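Local coordinates for protein DNA polymerase (Pyrobaculum calidifontis, PDB 5MDN) that probably catalyses template-directed DNA synthesis from deoxyribonucleoside triphosphates, releasing diphosphate, as a family B DNA polymerase of a hyperthermophilic archaeon, at residues N372-M377 against A511-G516; K474-L479 against R505-M510. All coordinates share one frame; numbering follows the deposited sequence.

Contact 1: residues N372-M377 against A511-G516; sequences NRVEWM and ANAMYG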
loop_
_atom_site.group_PDB
_atom_site.type_symbol
_atom_site.label_atom_id
_atom_site.label_comp_id
_atom_site.label_asym_id
_atom_site.label_seq_id
_atom_site.Cartn_x
_atom_site.Cartn_y
_atom_site.Cartn_z
ATOM N N ASN A 372 8.238 -1.062 -5.438
ATOM C CA ASN A 372 8.584 0.312 -5.766
ATOM C C ASN A 372 9.246 1.010 -4.575
ATOM O O ASN A 372 10.209 1.763 -4.752
ATOM C CB ASN A 372 7.341 1.056 -6.276
ATOM C CG ASN A 372 7.666 2.434 -6.831
ATOM O OD1 ASN A 372 7.738 2.660 -8.040
ATOM N ND2 ASN A 372 7.842 3.373 -5.927
ATOM N N ARG A 373 8.768 0.748 -3.355
ATOM C CA ARG A 373 9.378 1.346 -2.166
ATOM C C ARG A 373 10.811 0.852 -1.969
ATOM O O ARG A 373 11.708 1.635 -1.635
ATOM C CB ARG A 373 8.519 1.037 -0.935
ATOM C CG ARG A 373 8.744 1.949 0.259
ATOM C CD ARG A 373 7.860 1.536 1.428
ATOM N NE ARG A 373 6.435 1.598 1.100
ATOM C CZ ARG A 373 5.605 0.563 1.186
ATOM N NH1 ARG A 373 6.057 -0.614 1.594
ATOM N NH2 ARG A 373 4.322 0.704 0.873
ATOM N N VAL A 374 11.041 -0.452 -2.160
ATOM C CA VAL A 374 12.373 -1.023 -1.966
ATOM C C VAL A 374 13.341 -0.503 -3.023
ATOM O O VAL A 374 14.517 -0.247 -2.738
ATOM C CB VAL A 374 12.285 -2.561 -1.991
ATOM C CG1 VAL A 374 13.667 -3.195 -2.102
ATOM C CG2 VAL A 374 11.554 -3.074 -0.766
ATOM N N GLU A 375 12.859 -0.318 -4.254
ATOM C CA GLU A 375 13.737 0.124 -5.330
ATOM C C GLU A 375 14.220 1.555 -5.122
ATOM O O GLU A 375 15.351 1.884 -5.495
ATOM C CB GLU A 375 13.021 -0.020 -6.670
ATOM C CG GLU A 375 13.949 -0.059 -7.858
ATOM C CD GLU A 375 13.292 -0.688 -9.068
ATOM O OE1 GLU A 375 12.385 -0.058 -9.650
ATOM O OE2 GLU A 375 13.681 -1.817 -9.433
ATOM N N TRP A 376 13.391 2.415 -4.527
ATOM C CA TRP A 376 13.841 3.760 -4.186
ATOM C C TRP A 376 14.844 3.760 -3.040
ATOM O O TRP A 376 15.640 4.699 -2.930
ATOM C CB TRP A 376 12.647 4.649 -3.838
ATOM C CG TRP A 376 11.971 5.216 -5.046
ATOM C CD1 TRP A 376 10.710 4.940 -5.491
ATOM C CD2 TRP A 376 12.528 6.151 -5.976
ATOM N NE1 TRP A 376 10.447 5.650 -6.638
ATOM C CE2 TRP A 376 11.548 6.402 -6.956
ATOM C CE3 TRP A 376 13.761 6.804 -6.073
ATOM C CZ2 TRP A 376 11.762 7.277 -8.019
ATOM C CZ3 TRP A 376 13.972 7.670 -7.128
ATOM C CH2 TRP A 376 12.980 7.899 -8.087
ATOM N N MET A 377 14.819 2.737 -2.185
ATOM C CA MET A 377 15.870 2.583 -1.184
ATOM C C MET A 377 17.183 2.167 -1.834
ATOM O O MET A 377 18.239 2.744 -1.548
ATOM C CB MET A 377 15.448 1.563 -0.128
ATOM C CG MET A 377 16.383 1.495 1.070
ATOM S SD MET A 377 15.766 0.421 2.379
ATOM C CE MET A 377 15.777 -1.158 1.538
ATOM N N ALA A 511 14.005 -4.752 5.051
ATOM C CA ALA A 511 14.945 -5.859 4.894
ATOM C C ALA A 511 14.237 -7.119 4.407
ATOM O O ALA A 511 14.701 -7.786 3.475
ATOM C CB ALA A 511 15.669 -6.117 6.214
ATOM N N ASN A 512 13.109 -7.466 5.033
ATOM C CA ASN A 512 12.386 -8.676 4.656
ATOM C C ASN A 512 11.655 -8.533 3.325
ATOM O O ASN A 512 11.256 -9.546 2.741
ATOM C CB ASN A 512 11.393 -9.056 5.754
ATOM C CG ASN A 512 12.074 -9.380 7.068
ATOM O OD1 ASN A 512 13.279 -9.635 7.108
ATOM N ND2 ASN A 512 11.307 -9.380 8.152
ATOM N N ALA A 513 11.465 -7.307 2.837
ATOM C CA ALA A 513 10.835 -7.102 1.539
ATOM C C ALA A 513 11.773 -7.382 0.371
ATOM O O ALA A 513 11.302 -7.501 -0.765
ATOM C CB ALA A 513 10.302 -5.673 1.434
ATOM N N MET A 514 13.083 -7.459 0.625
ATOM C CA MET A 514 14.063 -7.668 -0.440
ATOM C C MET A 514 13.740 -8.902 -1.277
ATOM O O MET A 514 13.787 -8.859 -2.512
ATOM C CB MET A 514 15.463 -7.785 0.164
ATOM C CG MET A 514 16.592 -7.560 -0.826
ATOM S SD MET A 514 16.707 -5.837 -1.342
ATOM C CE MET A 514 16.854 -5.027 0.249
ATOM N N TYR A 515 13.429 -10.021 -0.613
ATOM C CA TYR A 515 13.218 -11.285 -1.318
ATOM C C TYR A 515 12.091 -11.181 -2.339
ATOM O O TYR A 515 12.215 -11.682 -3.464
ATOM C CB TYR A 515 12.935 -12.395 -0.307
ATOM C CG TYR A 515 12.453 -13.692 -0.916
ATOM C CD1 TYR A 515 13.302 -14.485 -1.678
ATOM C CD2 TYR A 515 11.154 -14.132 -0.709
ATOM C CE1 TYR A 515 12.862 -15.676 -2.230
ATOM C CE2 TYR A 515 10.706 -15.318 -1.253
ATOM C CZ TYR A 515 11.562 -16.086 -2.012
ATOM O OH TYR A 515 11.103 -17.266 -2.548
ATOM N N GLY A 516 10.980 -10.542 -1.966
ATOM C CA GLY A 516 9.909 -10.327 -2.926
ATOM C C GLY A 516 10.327 -9.440 -4.084
ATOM O O GLY A 516 9.895 -9.643 -5.222
#

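Contact 2: residues K474-L479 against R505-M510; sequences KHLVEL and RALKVM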
loop_
_atom_site.group_PDB
_atom_site.type_symbol
_atom_site.label_atom_id
_atom_site.label_comp_id
_atom_site.label_asym_id
_atom_site.label_seq_id
_atom_site.Cartn_x
_atom_site.Cartn_y
_atom_site.Cartn_z
ATOM N N LYS A 474 23.210 -5.923 5.263
ATOM C CA LYS A 474 24.115 -5.818 6.407
ATOM C C LYS A 474 23.962 -4.473 7.108
ATOM O O LYS A 474 24.009 -4.396 8.340
ATOM C CB LYS A 474 25.565 -6.021 5.958
ATOM C CG LYS A 474 25.881 -7.428 5.471
ATOM C CD LYS A 474 27.359 -7.661 5.240
ATOM C CE LYS A 474 27.564 -9.035 4.635
ATOM N NZ LYS A 474 28.991 -9.270 4.311
ATOM N N HIS A 475 23.785 -3.402 6.334
ATOM C CA HIS A 475 23.609 -2.076 6.918
ATOM C C HIS A 475 22.249 -1.945 7.596
ATOM O O HIS A 475 22.144 -1.353 8.678
ATOM C CB HIS A 475 23.789 -1.015 5.837
ATOM C CG HIS A 475 23.875 0.381 6.364
ATOM N ND1 HIS A 475 22.783 1.219 6.428
ATOM C CD2 HIS A 475 24.921 1.087 6.855
ATOM C CE1 HIS A 475 23.154 2.383 6.930
ATOM N NE2 HIS A 475 24.445 2.328 7.201
ATOM N N LEU A 476 21.196 -2.476 6.968
ATOM C CA LEU A 476 19.873 -2.448 7.586
ATOM C C LEU A 476 19.858 -3.238 8.888
ATOM O O LEU A 476 19.248 -2.810 9.875
ATOM C CB LEU A 476 18.825 -2.994 6.616
ATOM C CG LEU A 476 18.516 -2.155 5.375
ATOM C CD1 LEU A 476 17.534 -2.878 4.465
ATOM C CD2 LEU A 476 17.978 -0.790 5.774
ATOM N N VAL A 477 20.520 -4.398 8.909
ATOM C CA VAL A 477 20.599 -5.196 10.130
ATOM C C VAL A 477 21.335 -4.427 11.222
ATOM O O VAL A 477 20.916 -4.418 12.386
ATOM C CB VAL A 477 21.262 -6.555 9.840
ATOM C CG1 VAL A 477 21.541 -7.300 11.134
ATOM C CG2 VAL A 477 20.379 -7.390 8.926
ATOM N N GLU A 478 22.443 -3.771 10.867
ATOM C CA GLU A 478 23.203 -3.006 11.852
ATOM C C GLU A 478 22.383 -1.843 12.398
ATOM O O GLU A 478 22.354 -1.606 13.611
ATOM C CB GLU A 478 24.502 -2.494 11.232
ATOM C CG GLU A 478 25.546 -2.059 12.251
ATOM C CD GLU A 478 26.833 -1.586 11.599
ATOM O OE1 GLU A 478 26.752 -0.865 10.581
ATOM O OE2 GLU A 478 27.921 -1.928 12.107
ATOM N N LEU A 479 21.730 -1.087 11.508
ATOM C CA LEU A 479 20.884 0.024 11.939
ATOM C C LEU A 479 19.824 -0.440 12.929
ATOM O O LEU A 479 19.629 0.176 13.983
ATOM C CB LEU A 479 20.223 0.684 10.730
ATOM C CG LEU A 479 21.078 1.551 9.807
ATOM C CD1 LEU A 479 20.241 1.984 8.617
ATOM C CD2 LEU A 479 21.634 2.754 10.547
ATOM N N ARG A 505 10.799 -1.699 13.542
ATOM C CA ARG A 505 10.005 -2.532 12.644
ATOM C C ARG A 505 10.131 -2.063 11.199
ATOM O O ARG A 505 10.164 -2.885 10.275
ATOM C CB ARG A 505 8.537 -2.544 13.075
ATOM C CG ARG A 505 7.648 -3.313 12.106
ATOM C CD ARG A 505 6.299 -3.679 12.698
ATOM N NE ARG A 505 5.366 -4.099 11.654
ATOM C CZ ARG A 505 4.413 -3.329 11.137
ATOM N NH1 ARG A 505 4.247 -2.087 11.571
ATOM N NH2 ARG A 505 3.618 -3.807 10.189
ATOM N N ALA A 506 10.203 -0.745 10.984
ATOM C CA ALA A 506 10.310 -0.222 9.624
ATOM C C ALA A 506 11.564 -0.738 8.931
ATOM O O ALA A 506 11.537 -1.053 7.736
ATOM C CB ALA A 506 10.300 1.305 9.645
ATOM N N LEU A 507 12.673 -0.831 9.666
ATOM C CA LEU A 507 13.887 -1.414 9.104
ATOM C C LEU A 507 13.692 -2.894 8.790
ATOM O O LEU A 507 14.143 -3.376 7.744
ATOM C CB LEU A 507 15.057 -1.210 10.062
ATOM C CG LEU A 507 15.554 0.231 10.183
ATOM C CD1 LEU A 507 16.242 0.466 11.521
ATOM C CD2 LEU A 507 16.481 0.585 9.032
ATOM N N LYS A 508 13.040 -3.630 9.696
ATOM C CA LYS A 508 12.754 -5.045 9.468
ATOM C C LYS A 508 11.954 -5.257 8.187
ATOM O O LYS A 508 12.282 -6.129 7.373
ATOM C CB LYS A 508 11.971 -5.610 10.650
ATOM C CG LYS A 508 11.551 -7.055 10.466
ATOM C CD LYS A 508 10.759 -7.567 11.654
ATOM C CE LYS A 508 10.289 -8.993 11.414
ATOM N NZ LYS A 508 9.465 -9.509 12.543
ATOM N N VAL A 509 10.888 -4.473 7.998
ATOM C CA VAL A 509 9.993 -4.688 6.863
ATOM C C VAL A 509 10.723 -4.457 5.545
ATOM O O VAL A 509 10.540 -5.208 4.578
ATOM C CB VAL A 509 8.748 -3.791 6.989
ATOM C CG1 VAL A 509 7.850 -3.943 5.768
ATOM C CG2 VAL A 509 7.983 -4.127 8.255
ATOM N N MET A 510 11.570 -3.428 5.486
ATOM C CA MET A 510 12.317 -3.167 4.260
ATOM C C MET A 510 13.351 -4.258 3.997
ATOM O O MET A 510 13.568 -4.650 2.845
ATOM C CB MET A 510 12.981 -1.795 4.336
ATOM C CG MET A 510 11.987 -0.647 4.439
ATOM S SD MET A 510 10.902 -0.494 3.006
ATOM C CE MET A 510 12.098 -0.400 1.678
#

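Contact 1: residues N372-M377 against A511-G516
Where the chain passes from helix 495-512 into helix 514-519, A513 and M514 pack against one face of helix 370-384, which presents V374 and M377, one turn apart. The contact is wholly apolar and buried, and the CA atoms of V374 and M514, 7.0 Å apart, are the nearest pair across the two segments. The two branches of V374 divide the work. CG2 meets the methyl of A513, V374 CG2 to A513 CB being 3.6 Å, while CG1 lies beside the thioether of M514, V374 CG1 to M514 SD measuring 4.1 Å. With CG1 anti to the backbone N (chi1 167°), CG2 is left beside that N, and both methyls reach the partner segment. The run from K508 to G516, of which 511-516 is the latter part, reads as the Kx3NxxYG signature of family B polymerases, where the fingers helix meets the palm; A513 and M514 fill two of its variable positions, and the methyl of A513 points toward helix 370-384. M514 starts out across the interface rather than into it; bends at chi2 (70°) and chi3 (55°) then swing its end inward. That brings the two methionine methyls together, M377 CE lying 4.2 Å from M514 CE. I469 and L473 of helix 468-486 also touch M514. Beside this apolar patch E375 makes a salt bridge to R524 and is hydrogen-bonded through OE2 to the hydroxyl of Y517, tying helix 370-384 also to the chain beyond G516. The ring of Y515 stacks on Y425.

Contact 2: residues K474-L479 against R505-M510
L507 faces two leucines a turn apart, L476 and L479, across a pair of nearly antiparallel helices whose axes approach to 9.4 Å at an angle of 160°. The side-chain contacts are all between aliphatic branches. CD2 of L507 serves both partners: it lies 3.8 Å from L476 CD2 and 4.0 Å from L479 CD1. The L507 side chain runs obliquely across L476 but stands at about a right angle to L479. Its CG is anti to its own carbonyl carbon (chi1 -71°), which turns the branched end toward both leucines, CD2 reaching the two of them and CD1 L479. Replacing L507 with an alanine would probably leave a gap between the helices, with L476 CD2 and L479 CD1 both losing the methyl they rest on. Contacts of side chain with backbone form the second group: L507 CD1 sits 4.0 Å from L479 C, and L476 CD1 comes to 4.4 Å from M510 C, while the thioether of M510 leads away from 474-479. Backbone bonds within each segment, such as L479 N to H475 O at 2.9 Å, keep the two helices regular. The pair is consistent with the antiparallel helices of the family B fingers, and L507 and K508 also touch R480 further along helix 468-486. Y381 of helix 370-384 meets H475 and L476, whereas helix 326-356 covers A506 with F350 and Q353 and M510 with L354.

In the fold
Contacts 1 and 2 have centres 11 Å apart and meet in one apolar layer, and helix 495-512 runs through both. M510 joins them: its CE lies 3.7 Å from V374 CG2 and 3.8 Å from M377 CE. M377 CE also reaches L476 CD1 at 3.8 Å, so helix 370-384 touches both helices of contact 2. Along the chain contact 2 is nested within the loop that contact 1 closes, and both lie in the polymerase family region. Neither contact lies at an annotated metal site; the magnesium-binding D363 belongs to the short helix 362-365 preceding helix 370-384, and V365 O there accepts a hydrogen bond from R373 NE.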